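Long-range contacts in protein toll (Drosophila melanogaster, PDB 4LXR), which acts as the cell-surface receptor for activated Spaetzle, driving dorsal-ventral patterning of the embryo and antifungal immune signalling: residues Arg74-Arg79 against Thr102-Ser107; Arg127-Thr132 against His151-Ala156. One frame throughout, in Å; residues are numbered along the deposited sequence.

Both contacts pair parallel strands from successive coils of Toll's leucine-rich-repeat ectodomain, a worked example of how a solenoid builds a ligand-binding surface by repetition. Their centres lie about 9 Å apart, and strand 102-106 of contact 1 is the direct neighbour of strand 127-131 of contact 2, so the four strands stand in unbroken order. The seam between the contacts is probably closed by hydrogen bonds from Phe105 N to Arg129 O (2.9 Å) and between Ser107 O and Thr132 OG1 (2.8 Å), and a salt bridge joins Glu106 to Arg129. Spaetzle C-106 lies against both: one of its chains reaches each contact, while a second also touches contact 2.

Contact 1 (Arg74-Arg79 against Thr102-Ser107); sequences RVQMRR and TLIFES
Strands Arg74-Arg78 and Thr102-Glu106 form a parallel backbone pairing near the N-terminal end of the extracellular solenoid, their axes 4.7 Å apart. Five hydrogen bonds stitch them together, starting with Val75 N to Thr102 O (2.9 Å) and finishing with Arg79 N to Glu106 O (2.7 Å). Val75, Met77, Leu103 and Phe105 share one face. There Met77 SD comes within 3.9 Å of Phe105 CD2, oblique to the ring, a Met-aromatic contact against which Ile88 of helix 88-94 packs. Side chains alternate between two faces, as in leucine-rich repeats generally: one face feeds the apolar core, while the other builds the concave surface, here met by Spaetzle. On that second face Arg74 lies alongside Thr102, its CG 3.7 Å from Thr102 CG2. CG stands trans to the backbone nitrogen (chi1 -175°) and the chain stays extended through CD, which brings CD to Ile104 CD1 at 3.9 Å. With an alanine here, Thr102 CG2 and Ile104 CD1 would probably lose the arginine methylenes packed against them, and Asp5 of Spaetzle its weak, long ion pair. Further along, Gln76 CG rests on Ile104 CG2 (3.7 Å), while its OE1 accepts from Gln49. Arg78 and Glu106 run side by side in a salt bridge, NE to OE1 3.6 Å, with guanidinium and carboxylate turned 79° apart. Each also has a stronger partner: Glu48 of Spaetzle for Arg78, Arg129 for Glu106.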
loop_
_atom_site.group_PDB
_atom_site.type_symbol
_atom_site.label_atom_id
_atom_site.label_comp_id
_atom_site.label_asym_id
_atom_site.label_seq_id
_atom_site.Cartn_x
_atom_site.Cartn_y
_atom_site.Cartn_z
ATOM N N ARG A 74 11.700 -18.128 33.351
ATOM C CA ARG A 74 12.785 -18.088 32.397
ATOM C C ARG A 74 13.953 -17.243 32.930
ATOM O O ARG A 74 13.757 -16.119 33.399
ATOM C CB ARG A 74 12.259 -17.525 31.070
ATOM C CG ARG A 74 13.274 -17.533 29.942
ATOM C CD ARG A 74 12.651 -17.143 28.603
ATOM N NE ARG A 74 12.488 -15.698 28.476
ATOM C CZ ARG A 74 11.315 -15.079 28.421
ATOM N NH1 ARG A 74 11.270 -13.755 28.308
ATOM N NH2 ARG A 74 10.186 -15.784 28.469
ATOM N N VAL A 75 15.165 -17.795 32.880
ATOM C CA VAL A 75 16.360 -16.999 33.140
ATOM C C VAL A 75 17.126 -16.900 31.854
ATOM O O VAL A 75 17.439 -17.918 31.236
ATOM C CB VAL A 75 17.288 -17.619 34.185
ATOM C CG1 VAL A 75 18.564 -16.779 34.321
ATOM C CG2 VAL A 75 16.588 -17.736 35.507
ATOM N N GLN A 76 17.414 -15.673 31.431
ATOM C CA GLN A 76 18.178 -15.475 30.208
ATOM C C GLN A 76 19.438 -14.702 30.545
ATOM O O GLN A 76 19.359 -13.590 31.056
ATOM C CB GLN A 76 17.354 -14.708 29.177
ATOM C CG GLN A 76 18.075 -14.477 27.860
ATOM C CD GLN A 76 17.207 -13.788 26.823
ATOM O OE1 GLN A 76 16.999 -12.573 26.870
ATOM N NE2 GLN A 76 16.697 -14.559 25.884
ATOM N N MET A 77 20.593 -15.290 30.249
ATOM C CA MET A 77 21.879 -14.675 30.557
ATOM C C MET A 77 22.569 -14.371 29.237
ATOM O O MET A 77 22.692 -15.245 28.393
ATOM C CB MET A 77 22.745 -15.605 31.420
ATOM C CG MET A 77 22.197 -15.836 32.834
ATOM S SD MET A 77 23.158 -17.015 33.820
ATOM C CE MET A 77 24.463 -15.911 34.383
ATOM N N ARG A 78 23.016 -13.132 29.061
ATOM C CA ARG A 78 23.580 -12.695 27.795
ATOM C C ARG A 78 24.943 -12.043 27.979
ATOM O O ARG A 78 25.096 -11.107 28.784
ATOM C CB ARG A 78 22.634 -11.690 27.107
ATOM C CG ARG A 78 21.382 -12.335 26.529
ATOM C CD ARG A 78 20.404 -11.304 25.944
ATOM N NE ARG A 78 20.897 -10.654 24.733
ATOM C CZ ARG A 78 20.331 -9.579 24.182
ATOM N NH1 ARG A 78 19.249 -9.045 24.736
ATOM N NH2 ARG A 78 20.839 -9.039 23.080
ATOM N N ARG A 79 25.916 -12.520 27.203
ATOM C CA ARG A 79 27.284 -11.974 27.189
ATOM C C ARG A 79 28.022 -12.203 28.511
ATOM O O ARG A 79 29.011 -11.525 28.820
ATOM C CB ARG A 79 27.291 -10.478 26.808
ATOM C CG ARG A 79 26.320 -10.130 25.690
ATOM C CD ARG A 79 26.385 -8.665 25.296
ATOM N NE ARG A 79 27.364 -8.437 24.238
ATOM C CZ ARG A 79 27.237 -7.517 23.281
ATOM N NH1 ARG A 79 28.183 -7.383 22.358
ATOM N NH2 ARG A 79 26.166 -6.731 23.245
ATOM N N THR A 102 13.457 -22.618 32.495
ATOM C CA THR A 102 14.188 -22.349 31.275
ATOM C C THR A 102 15.444 -21.580 31.635
ATOM O O THR A 102 15.385 -20.591 32.365
ATOM C CB THR A 102 13.327 -21.505 30.307
ATOM O OG1 THR A 102 12.235 -22.299 29.841
ATOM C CG2 THR A 102 14.121 -21.012 29.103
ATOM N N LEU A 103 16.581 -22.063 31.148
ATOM C CA LEU A 103 17.837 -21.318 31.231
ATOM C C LEU A 103 18.363 -21.111 29.822
ATOM O O LEU A 103 18.550 -22.083 29.069
ATOM C CB LEU A 103 18.897 -22.067 32.057
ATOM C CG LEU A 103 20.294 -21.404 32.091
ATOM C CD1 LEU A 103 20.267 -19.996 32.732
ATOM C CD2 LEU A 103 21.358 -22.305 32.800
ATOM N N ILE A 104 18.595 -19.846 29.475
ATOM C CA ILE A 104 19.216 -19.444 28.211
ATOM C C ILE A 104 20.571 -18.821 28.552
ATOM O O ILE A 104 20.679 -17.994 29.458
ATOM C CB ILE A 104 18.325 -18.437 27.475
ATOM C CG1 ILE A 104 17.067 -19.151 26.956
ATOM C CG2 ILE A 104 19.085 -17.712 26.351
ATOM C CD1 ILE A 104 15.895 -18.265 26.846
ATOM N N PHE A 105 21.622 -19.263 27.879
ATOM C CA PHE A 105 22.954 -18.726 28.129
ATOM C C PHE A 105 23.560 -18.430 26.775
ATOM O O PHE A 105 24.039 -19.332 26.085
ATOM C CB PHE A 105 23.830 -19.710 28.923
ATOM C CG PHE A 105 25.074 -19.078 29.525
ATOM C CD1 PHE A 105 26.214 -18.853 28.742
ATOM C CD2 PHE A 105 25.104 -18.720 30.863
ATOM C CE1 PHE A 105 27.350 -18.289 29.295
ATOM C CE2 PHE A 105 26.237 -18.131 31.434
ATOM C CZ PHE A 105 27.361 -17.913 30.651
ATOM N N GLU A 106 23.520 -17.154 26.401
ATOM C CA GLU A 106 23.981 -16.690 25.102
ATOM C C GLU A 106 25.142 -15.728 25.297
ATOM O O GLU A 106 24.947 -14.628 25.813
ATOM C CB GLU A 106 22.821 -15.989 24.390
ATOM C CG GLU A 106 23.143 -15.372 23.062
ATOM C CD GLU A 106 21.937 -14.624 22.507
ATOM O OE1 GLU A 106 21.911 -13.383 22.625
ATOM O OE2 GLU A 106 21.009 -15.277 21.982
ATOM N N SER A 107 26.348 -16.117 24.885
ATOM C CA SER A 107 27.502 -15.245 25.114
ATOM C C SER A 107 28.674 -15.471 24.181
ATOM O O SER A 107 29.016 -16.606 23.867
ATOM C CB SER A 107 27.991 -15.367 26.570
ATOM O OG SER A 107 29.221 -14.664 26.732
#

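Contact 2 (Arg127-Thr132 against His151-Ala156); sequences RFRFTT and HLELRA
The guanidinium of Arg127 lies over one face of the His151 ring, tilted 38° against it, with NH2 closest at 3.4 Å from His151 CE1; two waters sit at the guanidinium edge, in its plane. The extended arginine chain, CG trans to the backbone nitrogen (chi1 -178°), runs beside the histidine and lays the group there. One water accepts from Arg127 NE, donates to Phe128 O and bonds His151 ND1 (2.6 Å), bridging both side chains to the backbone. The other takes Arg127 NH2 (2.7 Å) and donates to Glu153 OE2 (2.7 Å), linking charges that do not meet directly. At the edge of the Arg129 guanidinium lies Thr131, whose OG1 receives a nearly straight bond from NH1 (3.2 Å) in the group's plane; NH1 is shared with the Glu106 carboxylate. Arg129 meets Glu153 through carbon instead, its CD 3.3 Å from Glu153 CD. Across the strands, Leu152 CD1 approaches the edge of the Phe128 ring, and Leu154 CD2 packs on Phe130 CB at 3.8 Å. Of two Spaetzle chains on the polar face, one accepts a hydrogen bond from Arg127 at Gly3 and pairs Arg7 with Glu153 in a salt bridge; Thr105 of the other bonds Arg127. Alternate side chains turned into the core, those between them on the concave surface, are characteristic of leucine-rich-repeat strands; strand 151-155 lies in the first repeat (148-168).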
loop_
_atom_site.group_PDB
_atom_site.type_symbol
_atom_site.label_atom_id
_atom_site.label_comp_id
_atom_site.label_asym_id
_atom_site.label_seq_id
_atom_site.Cartn_x
_atom_site.Cartn_y
_atom_site.Cartn_z
ATOM N N ARG A 127 13.994 -26.664 29.847
ATOM C CA ARG A 127 14.432 -26.031 28.624
ATOM C C ARG A 127 15.792 -25.411 28.834
ATOM O O ARG A 127 16.013 -24.707 29.803
ATOM C CB ARG A 127 13.403 -24.971 28.165
ATOM C CG ARG A 127 13.806 -24.293 26.845
ATOM C CD ARG A 127 12.654 -23.584 26.107
ATOM N NE ARG A 127 13.080 -23.222 24.753
ATOM C CZ ARG A 127 12.316 -22.629 23.840
ATOM N NH1 ARG A 127 11.055 -22.310 24.126
ATOM N NH2 ARG A 127 12.822 -22.352 22.638
ATOM N N PHE A 128 16.709 -25.652 27.911
ATOM C CA PHE A 128 18.047 -25.104 28.060
ATOM C C PHE A 128 18.543 -24.698 26.699
ATOM O O PHE A 128 18.359 -25.440 25.744
ATOM C CB PHE A 128 18.989 -26.147 28.700
ATOM C CG PHE A 128 20.446 -25.773 28.649
ATOM C CD1 PHE A 128 20.939 -24.716 29.419
ATOM C CD2 PHE A 128 21.337 -26.501 27.855
ATOM C CE1 PHE A 128 22.298 -24.372 29.393
ATOM C CE2 PHE A 128 22.714 -26.175 27.823
ATOM C CZ PHE A 128 23.194 -25.102 28.582
ATOM N N ARG A 129 19.166 -23.522 26.607
ATOM C CA ARG A 129 19.781 -23.082 25.361
ATOM C C ARG A 129 21.183 -22.564 25.618
ATOM O O ARG A 129 21.395 -21.762 26.524
ATOM C CB ARG A 129 18.960 -21.984 24.666
ATOM C CG ARG A 129 19.790 -21.252 23.591
ATOM C CD ARG A 129 18.929 -20.620 22.462
ATOM N NE ARG A 129 18.239 -19.403 22.868
ATOM C CZ ARG A 129 18.761 -18.170 22.872
ATOM N NH1 ARG A 129 20.035 -17.945 22.519
ATOM N NH2 ARG A 129 17.992 -17.144 23.242
ATOM N N PHE A 130 22.137 -23.010 24.811
ATOM C CA PHE A 130 23.494 -22.496 24.888
ATOM C C PHE A 130 23.889 -21.992 23.512
ATOM O O PHE A 130 23.811 -22.728 22.516
ATOM C CB PHE A 130 24.472 -23.598 25.335
ATOM C CG PHE A 130 25.905 -23.150 25.394
ATOM C CD1 PHE A 130 26.268 -22.035 26.152
ATOM C CD2 PHE A 130 26.886 -23.843 24.713
ATOM C CE1 PHE A 130 27.591 -21.603 26.216
ATOM C CE2 PHE A 130 28.232 -23.426 24.767
ATOM C CZ PHE A 130 28.586 -22.306 25.521
ATOM N N THR A 131 24.369 -20.761 23.453
ATOM C CA THR A 131 24.586 -20.121 22.162
ATOM C C THR A 131 25.842 -19.285 22.229
ATOM O O THR A 131 26.005 -18.473 23.150
ATOM C CB THR A 131 23.381 -19.224 21.811
ATOM O OG1 THR A 131 22.235 -20.053 21.549
ATOM C CG2 THR A 131 23.670 -18.342 20.596
ATOM N N THR A 132 26.735 -19.474 21.267
ATOM C CA THR A 132 27.980 -18.711 21.255
ATOM C C THR A 132 28.545 -18.681 19.848
ATOM O O THR A 132 28.294 -19.589 19.066
ATOM C CB THR A 132 29.046 -19.307 22.216
ATOM O OG1 THR A 132 30.209 -18.466 22.219
ATOM C CG2 THR A 132 29.465 -20.727 21.787
ATOM N N HIS A 151 13.255 -29.578 25.937
ATOM C CA HIS A 151 13.654 -28.738 24.792
ATOM C C HIS A 151 15.112 -28.325 24.928
ATOM O O HIS A 151 15.508 -27.749 25.931
ATOM C CB HIS A 151 12.756 -27.498 24.661
ATOM C CG HIS A 151 12.954 -26.728 23.382
ATOM N ND1 HIS A 151 14.132 -26.070 23.072
ATOM C CD2 HIS A 151 12.113 -26.497 22.343
ATOM C CE1 HIS A 151 14.013 -25.491 21.889
ATOM N NE2 HIS A 151 12.796 -25.727 21.429
ATOM N N LEU A 152 15.905 -28.629 23.909
ATOM C CA LEU A 152 17.336 -28.416 23.969
ATOM C C LEU A 152 17.743 -27.647 22.742
ATOM O O LEU A 152 17.361 -28.017 21.627
ATOM C CB LEU A 152 18.088 -29.777 23.972
ATOM C CG LEU A 152 19.614 -29.717 23.744
ATOM C CD1 LEU A 152 20.295 -28.986 24.938
ATOM C CD2 LEU A 152 20.227 -31.120 23.558
ATOM N N GLU A 153 18.549 -26.609 22.929
ATOM C CA GLU A 153 19.105 -25.897 21.804
ATOM C C GLU A 153 20.567 -25.656 22.039
ATOM O O GLU A 153 20.955 -25.149 23.089
ATOM C CB GLU A 153 18.377 -24.533 21.567
ATOM C CG GLU A 153 19.014 -23.695 20.409
ATOM C CD GLU A 153 18.099 -22.520 19.929
ATOM O OE1 GLU A 153 18.570 -21.594 19.219
ATOM O OE2 GLU A 153 16.909 -22.517 20.283
ATOM N N LEU A 154 21.390 -25.998 21.051
ATOM C CA LEU A 154 22.824 -25.797 21.178
ATOM C C LEU A 154 23.263 -25.182 19.899
ATOM O O LEU A 154 22.966 -25.680 18.817
ATOM C CB LEU A 154 23.593 -27.125 21.401
ATOM C CG LEU A 154 23.286 -27.873 22.683
ATOM C CD1 LEU A 154 24.017 -29.231 22.703
ATOM C CD2 LEU A 154 23.713 -27.033 23.862
ATOM N N ARG A 155 23.998 -24.093 20.016
ATOM C CA ARG A 155 24.498 -23.426 18.844
ATOM C C ARG A 155 25.917 -22.988 19.118
ATOM O O ARG A 155 26.135 -22.000 19.817
ATOM C CB ARG A 155 23.647 -22.200 18.501
ATOM C CG ARG A 155 24.034 -21.641 17.155
ATOM C CD ARG A 155 23.210 -20.509 16.699
ATOM N NE ARG A 155 21.819 -20.800 16.341
ATOM C CZ ARG A 155 21.131 -19.982 15.545
ATOM N NH1 ARG A 155 21.757 -18.927 15.051
ATOM N NH2 ARG A 155 19.857 -20.196 15.227
ATOM N N ALA A 156 26.881 -23.714 18.560
ATOM C CA ALA A 156 28.273 -23.432 18.867
ATOM C C ALA A 156 29.247 -23.919 17.793
ATOM O O ALA A 156 30.333 -24.420 18.125
ATOM C CB ALA A 156 28.621 -24.053 20.210
HETATM O O HOH W 1 15.907 -24.700 24.450
HETATM O O HOH W 2 15.564 -22.523 22.643
HETATM O O HOH W 3 20.678 -20.432 19.063
#